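Local coordinates for molybdopterin-guanine dinucleotide biosynthesis adapter protein (Escherichia coli, PDB 1P9N), which binds GTP, which it hydrolyses weakly, and may act as an adapter in the biosynthesis and use of the molybdopterin guanine dinucleotide cofactor, at residues L4-A9 against I100-F105; S11-T16 against L115-A120. All blocks are in the same frame, centred on the assembly; numbering follows the deposited sequence.

Contact 1: residues L4-A9 against I100-F105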
loop_
_atom_site.group_PDB
_atom_site.type_symbol
_atom_site.label_atom_id
_atom_site.label_comp_id
_atom_site.label_asym_id
_atom_site.label_seq_id
_atom_site.Cartn_x
_atom_site.Cartn_y
_atom_site.Cartn_z
ATOM N N LEU A 4 -13.711 6.839 12.347
ATOM C CA LEU A 4 -12.267 6.833 12.588
ATOM C C LEU A 4 -12.125 7.032 14.087
ATOM O O LEU A 4 -12.633 8.012 14.635
ATOM C CB LEU A 4 -11.569 7.994 11.845
ATOM C CG LEU A 4 -11.180 7.817 10.372
ATOM C CD1 LEU A 4 -10.764 9.133 9.781
ATOM C CD2 LEU A 4 -10.040 6.849 10.261
ATOM N N LEU A 5 -11.445 6.109 14.748
ATOM C CA LEU A 5 -11.261 6.204 16.181
ATOM C C LEU A 5 -9.794 6.003 16.483
ATOM O O LEU A 5 -9.196 5.037 16.029
ATOM C CB LEU A 5 -12.099 5.118 16.871
ATOM C CG LEU A 5 -12.223 4.883 18.390
ATOM C CD1 LEU A 5 -13.115 3.660 18.578
ATOM C CD2 LEU A 5 -10.888 4.614 19.049
ATOM N N ALA A 6 -9.228 6.908 17.271
ATOM C CA ALA A 6 -7.822 6.842 17.634
ATOM C C ALA A 6 -7.510 6.425 19.073
ATOM O O ALA A 6 -8.348 6.558 19.984
ATOM C CB ALA A 6 -7.185 8.178 17.362
ATOM N N PHE A 7 -6.293 5.917 19.271
ATOM C CA PHE A 7 -5.819 5.517 20.594
ATOM C C PHE A 7 -4.543 6.278 20.922
ATOM O O PHE A 7 -3.479 5.957 20.406
ATOM C CB PHE A 7 -5.535 4.012 20.649
ATOM C CG PHE A 7 -6.771 3.160 20.736
ATOM C CD1 PHE A 7 -7.620 3.036 19.647
ATOM C CD2 PHE A 7 -7.098 2.511 21.913
ATOM C CE1 PHE A 7 -8.778 2.279 19.726
ATOM C CE2 PHE A 7 -8.257 1.749 22.007
ATOM C CZ PHE A 7 -9.101 1.632 20.912
ATOM N N ALA A 8 -4.672 7.295 21.773
ATOM C CA ALA A 8 -3.545 8.121 22.201
ATOM C C ALA A 8 -2.880 7.427 23.376
ATOM O O ALA A 8 -3.393 6.435 23.860
ATOM C CB ALA A 8 -4.031 9.490 22.615
ATOM N N ALA A 9 -1.743 7.931 23.841
ATOM C CA ALA A 9 -1.068 7.286 24.966
ATOM C C ALA A 9 0.195 7.993 25.492
ATOM O O ALA A 9 0.153 9.157 25.883
ATOM C CB ALA A 9 -0.742 5.843 24.595
ATOM N N ILE A 100 -12.223 2.275 11.413
ATOM C CA ILE A 100 -10.806 2.440 11.128
ATOM C C ILE A 100 -10.123 2.947 12.379
ATOM O O ILE A 100 -10.438 4.019 12.884
ATOM C CB ILE A 100 -10.499 3.455 9.968
ATOM C CG1 ILE A 100 -11.230 3.067 8.678
ATOM C CG2 ILE A 100 -8.999 3.448 9.665
ATOM C CD1 ILE A 100 -11.268 4.184 7.669
ATOM N N LEU A 101 -9.189 2.156 12.879
ATOM C CA LEU A 101 -8.446 2.511 14.062
ATOM C C LEU A 101 -7.227 3.324 13.656
ATOM O O LEU A 101 -6.479 2.934 12.756
ATOM C CB LEU A 101 -8.005 1.246 14.788
ATOM C CG LEU A 101 -9.065 0.338 15.404
ATOM C CD1 LEU A 101 -8.342 -0.838 15.996
ATOM C CD2 LEU A 101 -9.882 1.060 16.479
ATOM N N VAL A 102 -7.025 4.449 14.332
ATOM C CA VAL A 102 -5.914 5.356 14.056
ATOM C C VAL A 102 -4.937 5.346 15.235
ATOM O O VAL A 102 -5.316 5.649 16.359
ATOM C CB VAL A 102 -6.466 6.777 13.823
ATOM C CG1 VAL A 102 -5.368 7.700 13.358
ATOM C CG2 VAL A 102 -7.592 6.725 12.799
ATOM N N GLU A 103 -3.681 4.999 14.975
ATOM C CA GLU A 103 -2.662 4.913 16.024
ATOM C C GLU A 103 -1.303 5.403 15.579
ATOM O O GLU A 103 -0.875 5.132 14.458
ATOM C CB GLU A 103 -2.504 3.457 16.483
ATOM C CG GLU A 103 -1.088 3.074 16.955
ATOM C CD GLU A 103 -0.782 1.586 16.765
ATOM O OE1 GLU A 103 -1.240 1.021 15.750
ATOM O OE2 GLU A 103 -0.073 0.983 17.601
ATOM N N GLY A 104 -0.618 6.111 16.471
ATOM C CA GLY A 104 0.719 6.578 16.159
ATOM C C GLY A 104 0.907 7.999 15.661
ATOM O O GLY A 104 2.026 8.447 15.476
ATOM N N PHE A 105 -0.183 8.714 15.437
ATOM C CA PHE A 105 -0.073 10.072 14.952
ATOM C C PHE A 105 -0.199 11.065 16.081
ATOM O O PHE A 105 -1.313 11.347 16.536
ATOM C CB PHE A 105 -1.154 10.379 13.931
ATOM C CG PHE A 105 -0.985 9.640 12.648
ATOM C CD1 PHE A 105 -1.047 8.254 12.624
ATOM C CD2 PHE A 105 -0.769 10.326 11.459
ATOM C CE1 PHE A 105 -0.904 7.568 11.438
ATOM C CE2 PHE A 105 -0.623 9.645 10.266
ATOM C CZ PHE A 105 -0.693 8.262 10.255
#

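Contact 2: residues S11-T16 against L115-A120. With SO4 (sulfate ion), chain C.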
loop_
_atom_site.group_PDB
_atom_site.type_symbol
_atom_site.label_atom_id
_atom_site.label_comp_id
_atom_site.label_asym_id
_atom_site.label_seq_id
_atom_site.Cartn_x
_atom_site.Cartn_y
_atom_site.Cartn_z
ATOM N N SER A 11 4.712 6.549 25.419
ATOM C CA SER A 11 5.520 5.385 25.077
ATOM C C SER A 11 5.414 4.476 26.284
ATOM O O SER A 11 5.323 4.956 27.411
ATOM C CB SER A 11 6.988 5.779 24.863
ATOM O OG SER A 11 7.102 6.928 24.045
ATOM N N GLY A 12 5.401 3.170 26.053
ATOM C CA GLY A 12 5.331 2.235 27.160
ATOM C C GLY A 12 4.025 2.265 27.926
ATOM O O GLY A 12 3.938 2.804 29.030
ATOM N N THR A 13 2.998 1.674 27.339
ATOM C CA THR A 13 1.699 1.623 27.973
ATOM C C THR A 13 0.971 0.475 27.306
ATOM O O THR A 13 -0.193 0.213 27.585
ATOM C CB THR A 13 0.947 2.948 27.772
ATOM O OG1 THR A 13 1.719 4.011 28.336
ATOM C CG2 THR A 13 -0.405 2.912 28.454
ATOM N N GLY A 14 1.692 -0.211 26.419
ATOM C CA GLY A 14 1.149 -1.356 25.708
ATOM C C GLY A 14 0.123 -1.016 24.651
ATOM O O GLY A 14 -0.802 -1.789 24.415
ATOM N N LYS A 15 0.290 0.134 24.011
ATOM C CA LYS A 15 -0.634 0.577 22.976
ATOM C C LYS A 15 -0.738 -0.477 21.874
ATOM O O LYS A 15 -1.834 -0.905 21.502
ATOM C CB LYS A 15 -0.163 1.918 22.406
ATOM C CG LYS A 15 -1.163 2.605 21.483
ATOM C CD LYS A 15 -0.841 4.099 21.245
ATOM C CE LYS A 15 0.539 4.345 20.638
ATOM N NZ LYS A 15 1.559 4.729 21.659
ATOM N N THR A 16 0.409 -0.909 21.365
ATOM C CA THR A 16 0.421 -1.918 20.312
ATOM C C THR A 16 -0.227 -3.187 20.858
ATOM O O THR A 16 -1.121 -3.767 20.237
ATOM C CB THR A 16 1.870 -2.240 19.839
ATOM O OG1 THR A 16 2.444 -1.083 19.215
ATOM C CG2 THR A 16 1.862 -3.387 18.841
ATOM N N LEU A 115 -4.920 6.243 26.803
ATOM C CA LEU A 115 -4.479 5.097 27.587
ATOM C C LEU A 115 -3.654 5.561 28.770
ATOM O O LEU A 115 -3.061 6.633 28.735
ATOM C CB LEU A 115 -3.638 4.148 26.751
ATOM C CG LEU A 115 -4.440 3.548 25.618
ATOM C CD1 LEU A 115 -3.696 2.364 25.060
ATOM C CD2 LEU A 115 -5.802 3.133 26.137
ATOM N N PHE A 116 -3.628 4.766 29.829
ATOM C CA PHE A 116 -2.849 5.122 30.994
ATOM C C PHE A 116 -2.585 3.900 31.863
ATOM O O PHE A 116 -3.399 2.977 31.922
ATOM C CB PHE A 116 -3.554 6.216 31.810
ATOM C CG PHE A 116 -2.811 6.597 33.055
ATOM C CD1 PHE A 116 -2.948 5.846 34.219
ATOM C CD2 PHE A 116 -1.886 7.628 33.034
ATOM C CE1 PHE A 116 -2.162 6.108 35.348
ATOM C CE2 PHE A 116 -1.095 7.901 34.152
ATOM C CZ PHE A 116 -1.235 7.132 35.316
ATOM N N ARG A 117 -1.423 3.898 32.511
ATOM C CA ARG A 117 -1.013 2.823 33.396
ATOM C C ARG A 117 -0.078 3.387 34.442
ATOM O O ARG A 117 1.037 3.807 34.138
ATOM C CB ARG A 117 -0.306 1.718 32.626
ATOM C CG ARG A 117 -1.181 1.044 31.592
ATOM C CD ARG A 117 -0.383 0.052 30.777
ATOM N NE ARG A 117 -0.764 -1.334 31.040
ATOM C CZ ARG A 117 -1.712 -1.992 30.381
ATOM N NH1 ARG A 117 -2.389 -1.393 29.411
ATOM N NH2 ARG A 117 -1.970 -3.262 30.684
ATOM N N ASP A 118 -0.562 3.404 35.677
ATOM C CA ASP A 118 0.199 3.899 36.807
ATOM C C ASP A 118 1.580 3.244 36.743
ATOM O O ASP A 118 1.702 2.076 36.391
ATOM C CB ASP A 118 -0.525 3.512 38.100
ATOM C CG ASP A 118 -0.183 4.419 39.264
ATOM O OD1 ASP A 118 -0.502 5.628 39.204
ATOM O OD2 ASP A 118 0.403 3.920 40.247
ATOM N N GLY A 119 2.620 4.010 37.051
ATOM C CA GLY A 119 3.970 3.468 37.033
ATOM C C GLY A 119 4.757 3.548 35.729
ATOM O O GLY A 119 5.943 3.203 35.705
ATOM N N ALA A 120 4.116 3.992 34.649
ATOM C CA ALA A 120 4.784 4.104 33.355
ATOM C C ALA A 120 5.533 5.437 33.223
ATOM O O ALA A 120 5.607 6.009 32.138
ATOM C CB ALA A 120 3.764 3.956 32.227
HETATM S S SO4 C . 3.625 1.519 23.106
HETATM O O1 SO4 C . 3.183 2.928 23.147
HETATM O O2 SO4 C . 2.851 0.747 24.089
HETATM O O3 SO4 C . 5.058 1.444 23.447
HETATM O O4 SO4 C . 3.405 0.942 21.764
#

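Contact 1: residues L4-A9 against I100-F105
Two central strands of the parallel sheet of a P-loop NTPase fold meet here, Leu-4 to Phe-7 beside Ile-100 to Glu-103, with Leu-5 level with Leu-101 and Ala-6 with Val-102. Three backbone hydrogen bonds zip them together. Leu-5 N donates to Ile-100 O at 3.0 Å, Val-102 N returns a bond to Leu-5 O at 2.8 Å, and Phe-7 N reaches Val-102 O at 3.1 Å. The bonds alternate as between parallel strands, Leu-5 using both its N and its O.

Side chains alternate between the two faces. On one, Leu-4 lies alongside Ile-100, pointing the same way. With its CG anti to the carbonyl carbon (chi1 -84°), the Leu-4 side chain brings CD2 to 3.4 Å from Ile-100 CB, and the same methyl reaches Val-102 CG2 at 3.5 Å. Farther along this face, Ala-6 CB packs on Val-102 CB at 3.9 Å. The other face carries Leu-5 and Leu-101; there the Leu-101 methyl CD2 meets the Phe-7 ring obliquely at CE1, 3.6 Å away.

Both strands are inner members of the sheet: Leu-101 pairs through its backbone with Gly-34 of strand 33-38, and Ala-6 with Ala-111 and Ile-113 of strand 111-115. Helix 15-28 covers the face of Leu-101 and Phe-7 through Leu-19, Leu-22 and Ile-23, while helix 85-90 lies against Leu-4 and Val-102.

Contact 2: residues S11-T16 against L115-A120
Arg-117 lies across Thr-13 where the phosphate-binding loop, Ser-11 to Thr-16, meets the turn that follows strand 111-115. From its CB, which is directed toward the loop, the arginine chain passes to CG, 3.7 Å from the Thr-13 methyl CG2. The next carbon, CD, touches that methyl too and comes within 3.2 Å of Thr-13 O. A bend at chi3 (111°) then brings the guanidinium to the same carbonyl, which it meets obliquely. NE and CZ stay farther from Thr-13 O, at 3.8 and 3.9 Å, than NH1, which gives it a weak hydrogen bond of 3.3 Å with an N-H...O angle of only 122°.

The other branch of Thr-13 serves the loop itself: OG1 donates to Gly-12 O at 2.6 Å from above the carbonyl plane. Thr-13 CG2 also packs on Leu-115 CB, and Ala-120 CB, at the end of the type II turn from Arg-117, rests near Gly-12 O.

On the loop, a sulfate, probably from the crystallisation liquor, is gripped by backbone and side chain. Lys-15 N binds O2 at 2.6 Å, Gly-12 N binds O3, and Lys-15 NZ closes on O1 at 2.8 Å; Thr-13 N and Thr-16 OG1 add weak bonds. Gly-14 occupies the N-cap position of the helix that starts at Lys-15, so the helix dipole would probably add to the pull on the anion. The sulfate site is thus consistent with that of a GTP phosphate, whereas residues 115-120 set carbon atoms against the Thr-13 methyl and the carbonyl oxygens of Gly-12 and Thr-13, the weak arginine bond being the one hydrogen bond across the interface.

In the fold
The centre of contact 1 lies in the sheet, about 3 Å from the centre of the chain, and contact 2 at the nucleotide site beyond its strand ends; their centres are 15 Å apart. Strand 4-7 runs straight into the phosphate-binding loop and helix 15-28, so one continuous piece of chain serves both. They also touch directly. Lys-15 CD packs 3.3 Å from Phe-7 O and 3.8 Å from Ala-9 CB, placing the stem of the sulfate-binding lysine against the backbone that leads from strand 4-7 into the loop. Ala-8 O lies 3.5 Å from Leu-115 CG, and Glu-103 OE2 is 3.6 Å from Thr-16 OG1, which brings Glu-103 of strand 99-103 beside Thr-16, a weak partner of the sulfate.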